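Local coordinates for prolyl 4-hydroxylase alpha subunit Fe(2+) 2OG dioxygenase domain-containing protein (Burkholderia ambifaria, PDB 3W21) that binds a metal ion together with 2-oxoglutarate and probably acts as an iron(II)- and 2-oxoglutarate-dependent dioxygenase, at residues V194-R199 with L245-R250; A50-E55 with R256-F261; R172-Q177 with I263-G268; A37-I42 with Q236-Q241. All blocks are in the same frame, centred on the assembly; numbering follows the deposited sequence.

Contact 1 (V194-R199 with L245-R250); sequences VMWDNR and LHAIER. With ZN (zinc ion), chain C; AKG (2-oxoglutaric acid), chain D.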
# COMPACT_ATOMS: atom_id res chain seq x y z
N VAL A 194 24.81 21.18 -4.86
CA VAL A 194 25.89 21.33 -3.95
C VAL A 194 25.83 20.09 -3.01
O VAL A 194 24.76 19.72 -2.56
CB VAL A 194 25.65 22.64 -3.17
CG1 VAL A 194 26.59 22.73 -1.98
CG2 VAL A 194 25.84 23.83 -4.13
N MSE A 195 26.94 19.41 -2.72
CA MSE A 195 26.89 18.35 -1.72
C MSE A 195 28.02 18.59 -0.75
O MSE A 195 29.16 18.90 -1.16
CB MSE A 195 26.93 17.03 -2.52
CG MSE A 195 27.42 15.85 -1.67
SE MSE A 195 27.60 14.26 -2.92
CE MSE A 195 29.27 14.58 -3.72
N TRP A 196 27.70 18.50 0.54
CA TRP A 196 28.66 18.67 1.59
C TRP A 196 29.16 17.43 2.20
O TRP A 196 28.44 16.43 2.23
CB TRP A 196 28.01 19.41 2.76
CG TRP A 196 27.63 20.85 2.45
CD1 TRP A 196 28.38 22.02 2.72
CD2 TRP A 196 26.39 21.31 1.82
NE1 TRP A 196 27.67 23.12 2.34
CE2 TRP A 196 26.46 22.78 1.81
CE3 TRP A 196 25.23 20.70 1.39
CZ2 TRP A 196 25.43 23.57 1.30
CZ3 TRP A 196 24.19 21.51 0.87
CH2 TRP A 196 24.29 22.91 0.84
N ASP A 197 30.34 17.51 2.80
CA ASP A 197 30.93 16.36 3.50
C ASP A 197 30.32 16.32 4.93
O ASP A 197 30.98 16.69 5.94
CB ASP A 197 32.48 16.48 3.55
CG ASP A 197 33.13 15.31 4.28
OD1 ASP A 197 32.51 14.23 4.36
OD2 ASP A 197 34.24 15.48 4.82
N ASN A 198 29.02 16.02 4.99
CA ASN A 198 28.27 15.99 6.26
C ASN A 198 27.14 15.02 6.12
O ASN A 198 26.31 15.15 5.20
CB ASN A 198 27.64 17.38 6.51
CG ASN A 198 26.87 17.49 7.82
OD1 ASN A 198 27.36 18.07 8.81
ND2 ASN A 198 25.65 17.02 7.81
N ARG A 199 27.02 14.11 7.07
CA ARG A 199 25.92 13.09 6.95
C ARG A 199 25.01 13.09 8.19
O ARG A 199 25.31 12.43 9.17
CB ARG A 199 26.59 11.71 6.75
CG ARG A 199 27.48 11.47 5.56
CD ARG A 199 27.98 9.99 5.64
NE ARG A 199 28.01 9.62 4.28
CZ ARG A 199 27.69 8.51 3.63
NH1 ARG A 199 27.35 7.33 4.18
NH2 ARG A 199 27.84 8.65 2.33
N LEU A 245 24.63 15.44 2.97
CA LEU A 245 23.72 16.61 2.73
C LEU A 245 23.94 17.20 1.33
O LEU A 245 25.05 17.27 0.84
CB LEU A 245 24.02 17.68 3.77
CG LEU A 245 22.97 18.68 4.06
CD1 LEU A 245 21.76 17.93 4.58
CD2 LEU A 245 23.58 19.48 5.21
N HIS A 246 22.85 17.54 0.65
CA HIS A 246 22.97 18.18 -0.65
C HIS A 246 21.78 19.08 -0.88
O HIS A 246 20.76 18.97 -0.17
CB HIS A 246 23.06 17.15 -1.79
CG HIS A 246 21.95 16.14 -1.78
ND1 HIS A 246 21.95 15.08 -0.94
CD2 HIS A 246 20.81 16.03 -2.54
CE1 HIS A 246 20.84 14.33 -1.15
NE2 HIS A 246 20.13 14.93 -2.12
N ALA A 247 21.83 19.90 -1.93
CA ALA A 247 20.70 20.82 -2.16
C ALA A 247 20.79 21.25 -3.59
O ALA A 247 21.88 21.27 -4.16
CB ALA A 247 20.77 22.01 -1.22
N ILE A 248 19.64 21.49 -4.22
CA ILE A 248 19.63 21.93 -5.61
C ILE A 248 19.46 23.46 -5.66
O ILE A 248 18.66 24.00 -4.89
CB ILE A 248 18.59 21.16 -6.44
CG1 ILE A 248 19.25 19.87 -6.98
CG2 ILE A 248 18.12 21.99 -7.65
CD1 ILE A 248 18.73 18.59 -6.38
N GLU A 249 20.21 24.16 -6.50
CA GLU A 249 20.16 25.61 -6.52
C GLU A 249 18.81 26.12 -7.04
O GLU A 249 18.09 25.43 -7.77
CB GLU A 249 21.20 26.23 -7.44
CG GLU A 249 22.65 25.91 -7.20
CD GLU A 249 23.45 26.56 -8.31
OE1 GLU A 249 23.86 25.81 -9.22
OE2 GLU A 249 23.56 27.81 -8.33
N ARG A 250 18.48 27.35 -6.62
CA ARG A 250 17.37 28.11 -7.18
C ARG A 250 17.45 28.03 -8.71
O ARG A 250 18.51 28.32 -9.28
CB ARG A 250 17.48 29.56 -6.69
ZN ZN C . 18.22 14.13 -2.58
C1 AKG D . 17.87 13.62 -5.32
O1 AKG D . 17.69 13.15 -4.16
O2 AKG D . 18.20 12.91 -6.30
C2 AKG D . 17.69 15.08 -5.46
O5 AKG D . 18.00 15.85 -4.56
C3 AKG D . 17.10 15.65 -6.73
C4 AKG D . 18.12 15.61 -7.87
C5 AKG D . 17.46 16.23 -9.09
O3 AKG D . 18.02 17.25 -9.55
O4 AKG D . 16.40 15.73 -9.59

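Contact 2 (A50-E55 with R256-F261); sequences AWWDDE and RTMGLF. With AKG (2-oxoglutaric acid), chain D.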
# COMPACT_ATOMS: atom_id res chain seq x y z
N ALA A 50 13.45 12.17 -26.12
CA ALA A 50 12.93 10.81 -26.26
C ALA A 50 12.86 10.08 -24.89
O ALA A 50 11.87 9.38 -24.59
CB ALA A 50 13.77 10.02 -27.27
N TRP A 51 13.90 10.27 -24.05
CA TRP A 51 13.96 9.66 -22.69
C TRP A 51 12.85 10.16 -21.79
O TRP A 51 12.30 9.41 -21.00
CB TRP A 51 15.31 9.94 -22.07
CG TRP A 51 16.43 9.13 -22.63
CD1 TRP A 51 17.00 9.23 -23.93
CD2 TRP A 51 17.20 8.12 -21.95
NE1 TRP A 51 18.02 8.32 -24.08
CE2 TRP A 51 18.19 7.62 -22.92
CE3 TRP A 51 17.16 7.55 -20.66
CZ2 TRP A 51 19.08 6.61 -22.59
CZ3 TRP A 51 18.06 6.55 -20.34
CH2 TRP A 51 19.01 6.09 -21.28
N TRP A 52 12.51 11.44 -21.91
CA TRP A 52 11.38 11.99 -21.18
C TRP A 52 9.99 11.53 -21.66
O TRP A 52 9.07 11.26 -20.84
CB TRP A 52 11.50 13.51 -21.18
CG TRP A 52 10.39 14.18 -20.38
CD1 TRP A 52 9.10 14.46 -20.82
CD2 TRP A 52 10.45 14.66 -18.99
NE1 TRP A 52 8.36 15.05 -19.82
CE2 TRP A 52 9.12 15.23 -18.70
CE3 TRP A 52 11.43 14.71 -18.00
CZ2 TRP A 52 8.81 15.80 -17.46
CZ3 TRP A 52 11.12 15.27 -16.76
CH2 TRP A 52 9.84 15.80 -16.49
N ASP A 53 9.84 11.44 -22.99
CA ASP A 53 8.58 11.11 -23.64
C ASP A 53 8.29 9.64 -23.69
O ASP A 53 7.22 9.27 -24.08
CB ASP A 53 8.53 11.73 -25.03
CG ASP A 53 8.66 13.24 -24.97
OD1 ASP A 53 8.29 13.83 -23.94
OD2 ASP A 53 9.14 13.85 -25.93
N ASP A 54 9.26 8.83 -23.26
CA ASP A 54 9.15 7.38 -23.13
C ASP A 54 7.75 6.98 -22.67
O ASP A 54 7.22 7.57 -21.72
CB ASP A 54 10.17 6.94 -22.07
CG ASP A 54 10.49 5.47 -22.10
OD1 ASP A 54 9.57 4.62 -22.00
OD2 ASP A 54 11.70 5.16 -22.15
N GLU A 55 7.13 5.99 -23.32
CA GLU A 55 5.76 5.65 -22.98
C GLU A 55 5.59 4.98 -21.61
O GLU A 55 4.49 5.02 -21.04
CB GLU A 55 5.02 4.89 -24.11
CG GLU A 55 5.66 3.60 -24.61
CD GLU A 55 4.87 3.00 -25.78
OE1 GLU A 55 4.21 3.77 -26.52
OE2 GLU A 55 4.90 1.77 -25.96
N ARG A 256 14.18 20.09 -15.90
CA ARG A 256 13.55 18.78 -15.91
C ARG A 256 14.60 17.67 -15.67
O ARG A 256 15.68 17.69 -16.26
CB ARG A 256 12.81 18.55 -17.25
CG ARG A 256 11.53 19.36 -17.37
CD ARG A 256 10.74 18.95 -18.59
NE ARG A 256 11.48 19.18 -19.82
CZ ARG A 256 11.39 18.37 -20.87
NH1 ARG A 256 10.61 17.30 -20.81
NH2 ARG A 256 12.08 18.63 -21.97
N THR A 257 14.27 16.76 -14.75
CA THR A 257 15.11 15.57 -14.44
C THR A 257 14.25 14.33 -14.24
O THR A 257 13.02 14.43 -14.08
CB THR A 257 15.95 15.74 -13.15
OG1 THR A 257 15.07 15.84 -12.03
CG2 THR A 257 16.90 16.97 -13.21
N MSE A 258 14.89 13.16 -14.22
CA MSE A 258 14.23 11.90 -13.94
C MSE A 258 15.13 11.28 -12.90
O MSE A 258 16.32 11.24 -13.14
CB MSE A 258 14.59 11.09 -15.20
CG MSE A 258 13.48 10.32 -15.79
SE MSE A 258 14.26 9.86 -17.56
CE MSE A 258 13.35 11.35 -18.35
N GLY A 259 14.60 10.67 -11.84
CA GLY A 259 15.52 10.17 -10.80
C GLY A 259 15.05 8.90 -10.14
O GLY A 259 13.87 8.56 -10.20
N LEU A 260 15.96 8.22 -9.46
CA LEU A 260 15.58 7.16 -8.57
C LEU A 260 16.74 6.98 -7.57
O LEU A 260 17.71 7.71 -7.65
CB LEU A 260 15.28 5.90 -9.39
CG LEU A 260 16.29 4.88 -9.96
CD1 LEU A 260 15.82 4.14 -11.24
CD2 LEU A 260 17.77 5.20 -9.98
N PHE A 261 16.59 6.05 -6.62
CA PHE A 261 17.64 5.74 -5.69
C PHE A 261 17.97 4.25 -5.74
O PHE A 261 17.13 3.43 -6.08
CB PHE A 261 17.16 6.11 -4.27
CG PHE A 261 16.96 7.59 -4.05
CD1 PHE A 261 18.00 8.36 -3.51
CD2 PHE A 261 15.75 8.20 -4.34
CE1 PHE A 261 17.85 9.69 -3.26
CE2 PHE A 261 15.56 9.58 -4.08
CZ PHE A 261 16.62 10.32 -3.55
C1 AKG D . 17.87 13.62 -5.32
O1 AKG D . 17.69 13.15 -4.16
O2 AKG D . 18.20 12.91 -6.30
C2 AKG D . 17.69 15.08 -5.46
O5 AKG D . 18.00 15.85 -4.56
C3 AKG D . 17.10 15.65 -6.73
C4 AKG D . 18.12 15.61 -7.87
C5 AKG D . 17.46 16.23 -9.09
O3 AKG D . 18.02 17.25 -9.55
O4 AKG D . 16.40 15.73 -9.59

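Contact 3 (R172-Q177 with I263-G268); sequences RSFPRQ and IHTEDG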
# COMPACT_ATOMS: atom_id res chain seq x y z
N ARG A 172 16.63 -0.11 8.72
CA ARG A 172 18.07 -0.32 8.38
C ARG A 172 18.58 0.75 7.45
O ARG A 172 17.93 0.99 6.42
CB ARG A 172 18.34 -1.64 7.67
CG ARG A 172 19.82 -2.03 7.84
CD ARG A 172 20.67 -2.63 6.70
NE ARG A 172 20.24 -3.91 6.18
CZ ARG A 172 20.98 -4.77 5.49
NH1 ARG A 172 22.28 -4.61 5.24
NH2 ARG A 172 20.39 -5.87 5.06
N SER A 173 19.71 1.38 7.81
CA SER A 173 20.37 2.39 6.98
C SER A 173 21.36 1.69 6.06
O SER A 173 22.02 0.75 6.49
CB SER A 173 21.10 3.38 7.82
OG SER A 173 21.65 4.46 6.97
N PHE A 174 21.46 2.16 4.82
CA PHE A 174 22.47 1.69 3.85
C PHE A 174 23.48 2.83 3.61
O PHE A 174 23.11 3.84 3.00
CB PHE A 174 21.77 1.30 2.54
CG PHE A 174 20.89 0.09 2.68
CD1 PHE A 174 21.33 -1.16 2.22
CD2 PHE A 174 19.64 0.17 3.29
CE1 PHE A 174 20.54 -2.29 2.38
CE2 PHE A 174 18.85 -0.97 3.46
CZ PHE A 174 19.30 -2.20 3.00
N PRO A 175 24.75 2.67 4.08
CA PRO A 175 25.62 3.85 4.03
C PRO A 175 26.00 4.26 2.61
O PRO A 175 26.32 5.43 2.38
CB PRO A 175 26.85 3.45 4.86
CG PRO A 175 26.78 1.96 5.00
CD PRO A 175 25.32 1.58 4.92
N ARG A 176 25.87 3.34 1.65
CA ARG A 176 26.21 3.66 0.26
C ARG A 176 24.92 3.91 -0.56
O ARG A 176 24.88 3.74 -1.77
CB ARG A 176 27.14 2.61 -0.34
CG ARG A 176 28.40 2.33 0.52
CD ARG A 176 29.17 3.67 0.82
NE ARG A 176 29.89 3.47 2.08
CZ ARG A 176 30.24 4.41 2.91
NH1 ARG A 176 30.89 4.08 4.03
NH2 ARG A 176 29.99 5.67 2.60
N GLN A 177 23.83 4.27 0.11
CA GLN A 177 22.61 4.47 -0.70
C GLN A 177 22.94 5.51 -1.78
O GLN A 177 23.57 6.55 -1.47
CB GLN A 177 21.48 4.93 0.21
CG GLN A 177 20.26 5.37 -0.61
CD GLN A 177 19.04 5.77 0.25
OE1 GLN A 177 18.24 6.67 -0.13
NE2 GLN A 177 18.86 5.08 1.38
N ILE A 263 19.79 0.92 -3.45
CA ILE A 263 20.51 0.33 -2.33
C ILE A 263 20.96 -1.07 -2.75
O ILE A 263 20.28 -1.75 -3.52
CB ILE A 263 19.67 0.30 -1.05
CG1 ILE A 263 18.31 -0.43 -1.25
CG2 ILE A 263 19.54 1.74 -0.54
CD1 ILE A 263 17.52 -0.60 0.10
N HIS A 264 22.06 -1.50 -2.18
CA HIS A 264 22.63 -2.81 -2.56
C HIS A 264 22.27 -3.77 -1.48
O HIS A 264 22.87 -3.72 -0.42
CB HIS A 264 24.14 -2.66 -2.61
CG HIS A 264 24.84 -3.84 -3.29
ND1 HIS A 264 24.18 -4.97 -3.65
CD2 HIS A 264 26.16 -4.01 -3.67
CE1 HIS A 264 25.04 -5.83 -4.24
NE2 HIS A 264 26.25 -5.25 -4.24
N THR A 265 21.24 -4.59 -1.67
CA THR A 265 20.79 -5.41 -0.53
C THR A 265 21.48 -6.75 -0.67
O THR A 265 22.10 -6.99 -1.71
CB THR A 265 19.25 -5.65 -0.50
OG1 THR A 265 18.86 -6.38 -1.66
CG2 THR A 265 18.46 -4.31 -0.44
N GLU A 266 21.38 -7.59 0.37
CA GLU A 266 21.77 -9.01 0.26
C GLU A 266 21.20 -9.71 -0.98
O GLU A 266 21.83 -10.64 -1.50
CB GLU A 266 21.38 -9.82 1.51
CG GLU A 266 21.17 -9.03 2.81
CD GLU A 266 22.46 -8.65 3.54
OE1 GLU A 266 23.53 -9.22 3.21
OE2 GLU A 266 22.40 -7.77 4.45
N ASP A 267 20.03 -9.30 -1.48
CA ASP A 267 19.45 -10.01 -2.64
C ASP A 267 19.83 -9.37 -3.98
O ASP A 267 19.39 -9.78 -5.07
CB ASP A 267 17.92 -10.21 -2.57
CG ASP A 267 17.41 -10.64 -1.20
OD1 ASP A 267 17.75 -11.75 -0.70
OD2 ASP A 267 16.66 -9.86 -0.59
N GLY A 268 20.62 -8.30 -3.92
CA GLY A 268 20.93 -7.60 -5.14
C GLY A 268 20.49 -6.11 -5.05
O GLY A 268 19.93 -5.71 -4.03

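Contact 4 (A37-I42 with Q236-Q241); sequences AIVMDI and QLTLFQ. With AKG (2-oxoglutaric acid), chain D.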
# COMPACT_ATOMS: atom_id res chain seq x y z
N ALA A 37 30.53 11.32 -5.82
CA ALA A 37 29.60 11.62 -6.88
C ALA A 37 30.27 11.30 -8.22
O ALA A 37 31.50 11.46 -8.35
CB ALA A 37 29.23 13.09 -6.84
N ILE A 38 29.49 10.81 -9.18
CA ILE A 38 30.03 10.58 -10.55
C ILE A 38 29.06 11.18 -11.58
O ILE A 38 27.87 10.97 -11.47
CB ILE A 38 30.22 9.11 -10.84
CG1 ILE A 38 31.23 8.52 -9.85
CG2 ILE A 38 30.69 8.88 -12.31
CD1 ILE A 38 31.44 7.04 -10.03
N VAL A 39 29.57 11.96 -12.53
CA VAL A 39 28.71 12.59 -13.55
C VAL A 39 29.13 12.00 -14.90
O VAL A 39 30.31 12.04 -15.24
CB VAL A 39 28.85 14.15 -13.50
CG1 VAL A 39 28.03 14.86 -14.62
CG2 VAL A 39 28.33 14.64 -12.18
N MSE A 40 28.17 11.41 -15.61
CA MSE A 40 28.45 10.63 -16.84
C MSE A 40 27.61 11.19 -17.98
O MSE A 40 26.43 11.56 -17.78
CB MSE A 40 28.00 9.17 -16.60
CG MSE A 40 28.55 8.51 -15.32
SE MSE A 40 27.89 6.63 -15.17
CE MSE A 40 28.89 5.84 -16.71
N ASP A 41 28.19 11.22 -19.17
CA ASP A 41 27.50 11.73 -20.33
C ASP A 41 26.75 10.61 -21.03
O ASP A 41 27.34 9.81 -21.74
CB ASP A 41 28.54 12.29 -21.29
CG ASP A 41 29.22 13.51 -20.75
OD1 ASP A 41 28.90 13.96 -19.63
OD2 ASP A 41 30.11 14.02 -21.45
N ILE A 42 25.45 10.50 -20.76
CA ILE A 42 24.70 9.36 -21.21
C ILE A 42 23.98 9.58 -22.54
O ILE A 42 24.06 8.74 -23.42
CB ILE A 42 23.68 8.92 -20.14
CG1 ILE A 42 24.36 8.70 -18.79
CG2 ILE A 42 23.03 7.63 -20.56
CD1 ILE A 42 25.32 7.53 -18.78
N GLN A 236 23.34 14.44 -19.03
CA GLN A 236 24.25 13.90 -18.01
C GLN A 236 23.51 13.18 -16.85
O GLN A 236 22.48 13.66 -16.35
CB GLN A 236 25.13 15.02 -17.45
CG GLN A 236 26.16 15.56 -18.45
CD GLN A 236 27.16 16.47 -17.78
OE1 GLN A 236 26.81 17.30 -16.96
NE2 GLN A 236 28.40 16.32 -18.13
N LEU A 237 24.06 12.05 -16.42
CA LEU A 237 23.53 11.31 -15.29
C LEU A 237 24.41 11.58 -14.08
O LEU A 237 25.60 11.34 -14.14
CB LEU A 237 23.60 9.79 -15.57
CG LEU A 237 23.32 8.81 -14.40
CD1 LEU A 237 21.85 8.90 -13.96
CD2 LEU A 237 23.66 7.38 -14.80
N THR A 238 23.81 12.03 -12.97
CA THR A 238 24.57 12.25 -11.80
C THR A 238 24.22 11.15 -10.76
O THR A 238 23.05 10.96 -10.36
CB THR A 238 24.19 13.60 -11.23
OG1 THR A 238 24.46 14.57 -12.23
CG2 THR A 238 24.99 13.93 -9.92
N LEU A 239 25.25 10.44 -10.33
CA LEU A 239 25.15 9.35 -9.36
C LEU A 239 25.93 9.85 -8.10
O LEU A 239 27.05 10.39 -8.20
CB LEU A 239 25.86 8.12 -9.94
CG LEU A 239 25.18 7.58 -11.20
CD1 LEU A 239 26.08 6.48 -11.76
CD2 LEU A 239 23.80 7.05 -10.78
N PHE A 240 25.34 9.68 -6.93
CA PHE A 240 25.98 10.20 -5.72
C PHE A 240 25.49 9.49 -4.47
O PHE A 240 24.43 8.86 -4.49
CB PHE A 240 25.72 11.71 -5.59
CG PHE A 240 24.25 12.06 -5.34
CD1 PHE A 240 23.34 12.08 -6.38
CD2 PHE A 240 23.81 12.43 -4.04
CE1 PHE A 240 21.99 12.39 -6.17
CE2 PHE A 240 22.48 12.73 -3.84
CZ PHE A 240 21.58 12.74 -4.89
N GLN A 241 26.27 9.62 -3.37
CA GLN A 241 25.94 8.97 -2.10
C GLN A 241 24.92 9.93 -1.42
O GLN A 241 25.28 11.08 -1.03
CB GLN A 241 27.20 8.83 -1.26
CG GLN A 241 28.17 7.82 -1.88
CD GLN A 241 29.22 7.27 -0.91
OE1 GLN A 241 30.40 7.07 -1.28
NE2 GLN A 241 28.84 7.10 0.34
C1 AKG D . 17.87 13.62 -5.32
O1 AKG D . 17.69 13.15 -4.16
O2 AKG D . 18.20 12.91 -6.30
C2 AKG D . 17.69 15.08 -5.46
O5 AKG D . 18.00 15.85 -4.56
C3 AKG D . 17.10 15.65 -6.73
C4 AKG D . 18.12 15.61 -7.87
C5 AKG D . 17.46 16.23 -9.09
O3 AKG D . 18.02 17.25 -9.55
O4 AKG D . 16.40 15.73 -9.59

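Contact 1 (V194-R199 with L245-R250)
Met195 and His246 are a non-hydrogen-bonded pair in the small three-stranded antiparallel sheet of this dioxygenase-type fold, their CA atoms 4.1 Å apart. In the neighbouring hydrogen-bonded pair, Val194 N reaches Ala247 O at 3.0 Å, nearly straight (168° at the hydrogen), while the return bond from Ala247 N to Val194 O is more bent (142°). Pairing runs past the start of strand 246-248: Trp196 N bonds to Leu245 O at 2.9 Å and Leu245 N to Asn198 O at 2.8 Å, so Leu245 is gripped through N-H and C=O. The His246 torsion sets CG between the backbone N and the carbonyl carbon (chi1 53°), carrying the imidazole away from strand 193-196. His246 NE2 binds zinc at 2.1 Å, and ND1 is hydrogen-bonded to Asn244 O, which fixes the ring's rotation. With His155 and Asp157 on the same ion, this is the facial triad of two histidines and one carboxylate known from non-haem iron dioxygenases, with zinc probably standing in for iron; O1 of 2-oxoglutarate is a further ligand at 1.9 Å. Beside it, Ile248 CD1 packs against the O5 end of the co-substrate. On the face carrying Val194 and Ala247, the Trp196 ring reaches in: CZ3 meets Ala247 CB at 4.0 Å, the Leu245 carbonyl lies at the ring edge, and Val194 CG1 sits over one ring face, toward its rim.

Contact 2 (A50-E55 with R256-F261)
Trp52 and Arg256 meet through a cation-pi contact, with Arg256 CZ 4.3 Å from the centroid of the five-membered ring of Trp52 and only 9° off the ring normal. The guanidinium is not laid flat on the indole; the two planes stand 68° apart, and Arg256 NH1 points into the ring face, 3.2 Å from Trp52 CG. Trp52 NE1 is also near NH1, but both are donors and do not bond. A CH-pi contact extends the overlap, as Arg256 CD sits 3.9 Å from the centroid of the six-membered ring. The Trp52 indole, its CG opposite the backbone N (chi1 -178°), projects toward the strand, where its CZ3 edge reaches Thr257 O at 3.4 Å. Apolar packing comes from the selenomethionine Met258, whose bent chain brings CE to 3.9 Å from Trp52 CE3; CE also touches the backbone oxygen of Trp51. The polar chemistry lies across the strand: Thr257 points away from the helix, and its OG1 donates to O4 of 2-oxoglutarate at 2.8 Å, beside Arg141 and Tyr143 of the same binding site. Further along, Phe261 CZ approaches O1 at the other end of the ligand. Helix 48-53 thus backs strand 255-265 of the main sheet on the side away from the co-substrate; Arg140 of strand 139-143 hydrogen-bonds Trp52 O and makes a second cation-pi contact with the indole, and Phe112 of helix 111-120 packs on Met258.

Contact 3 (R172-Q177 with I263-G268)
Phe174 lays one ring face against Ile263 near the turn of the beta hairpin formed by strands 255-265 and 268-272, and the two side chains cross at about a right angle. Ile263 CD1 lies 3.8 Å from the ring centroid and 17° off its normal, a CH-pi contact, while Arg172 CD covers the opposite face toward the rim; the ring is thus clamped between a strand residue and its own loop. Ile263 CG1 sits between its backbone N and carbonyl carbon (chi1 55°), which sends CD1 to the ring and leaves CG2, anti to the carbonyl carbon, to touch Gln177 CG at 3.7 Å. Toward the surface, Arg172 reaches over Phe174 to form a salt bridge, NH2 to Glu266 OE2 at 2.8 Å, with a weak second bond from NH1 to the same oxygen. This is not the paired, side-on form: OE2 takes both donors and meets NH2 with its anti lone pair, though the planes are nearly coplanar (29° apart).

Behind these contacts stand two type I turns. One, from Phe174 to Gln177, is closed by Gln177 N on Phe174 O at 3.0 Å; hydrogen bonds of Ser173 OG with Asp158 OD2 and of Pro175 O with Arg199 NH1 tie the loop to its surroundings. The inner side chains, Ile263 and Gln177, also rest on Phe272. The other turn, from Thr265 to Gly268, makes the hairpin's two-residue loop and presents Glu266. An ST turn reinforces it, Asp267 N bonding to Thr265 OG1 at 3.2 Å, and Gly268 O accepts both Thr265 N at 2.9 Å and Thr265 OG1 at 2.7 Å.

Contact 4 (A37-I42 with Q236-Q241)
Residues Ala37-Asp41 pair with Gln236-Phe240 as antiparallel strands, with axes 4.5 Å apart at closest and directions differing by 162°. They belong to the large sheet of the double-stranded beta-helix (jelly-roll) core characteristic of 2-oxoglutarate oxygenases. Ile38 with Leu239 and Met40 with Leu237 are the hydrogen-bonded pairs, each with two bonds; the shortest is Ile38 N to Leu239 O at 2.7 Å. These four residues share one sheet face, where helix 23-31 covers them. Here the selenium of Met40 lies 3.9 Å from Leu239 CD1, and Ile42 CG1 presses on Leu237 CB at 3.5 Å, a tight contact. The other face carries Ala37, Val39, Asp41, Gln236, Thr238 and Phe240. Ala37 CB meets Phe240 CB at 4.0 Å, and Val39 lies beside Thr238, CG2 near OG1. Phe240 has CG set between its backbone N and carbonyl carbon (chi1 67°), carrying the ring off Ala37 and toward the metal site; its edge faces the C1 carboxylate of 2-oxoglutarate, with CZ 3.7 Å from O2, and it stacks edge-to-face with His246. At the far end, Gln236 and Asp41 run alongside each other. Gln236 OE1 accepts from Gln233 N, holding the amide so that NE2 donates to Asp41 OD1 at 2.8 Å, 161° at the hydrogen, on the syn side, somewhat out of the carboxylate plane.

Overall arrangement
Contacts 2 and 4 are buried, whereas contacts 1 and 3 are partly buried, with exposed residues taking part only in contact 3. Contacts 1 and 4 are strand pairings built on backbone bonds, in the small and large sheets respectively; contacts 2 and 3 both use strand 255-265 but rely on side chains, an arginine over an indole in one and an aliphatic branch over a phenyl ring in the other, with an ion pair at the surface in contact 3. Contacts 1, 2 and 4 converge on 2-oxoglutarate, supplying a metal ligand, a hydroxyl donor and an aromatic edge. Contacts 1 and 4 join through Met195 on Ala37, and contacts 1 and 3 through Arg199 on Pro175.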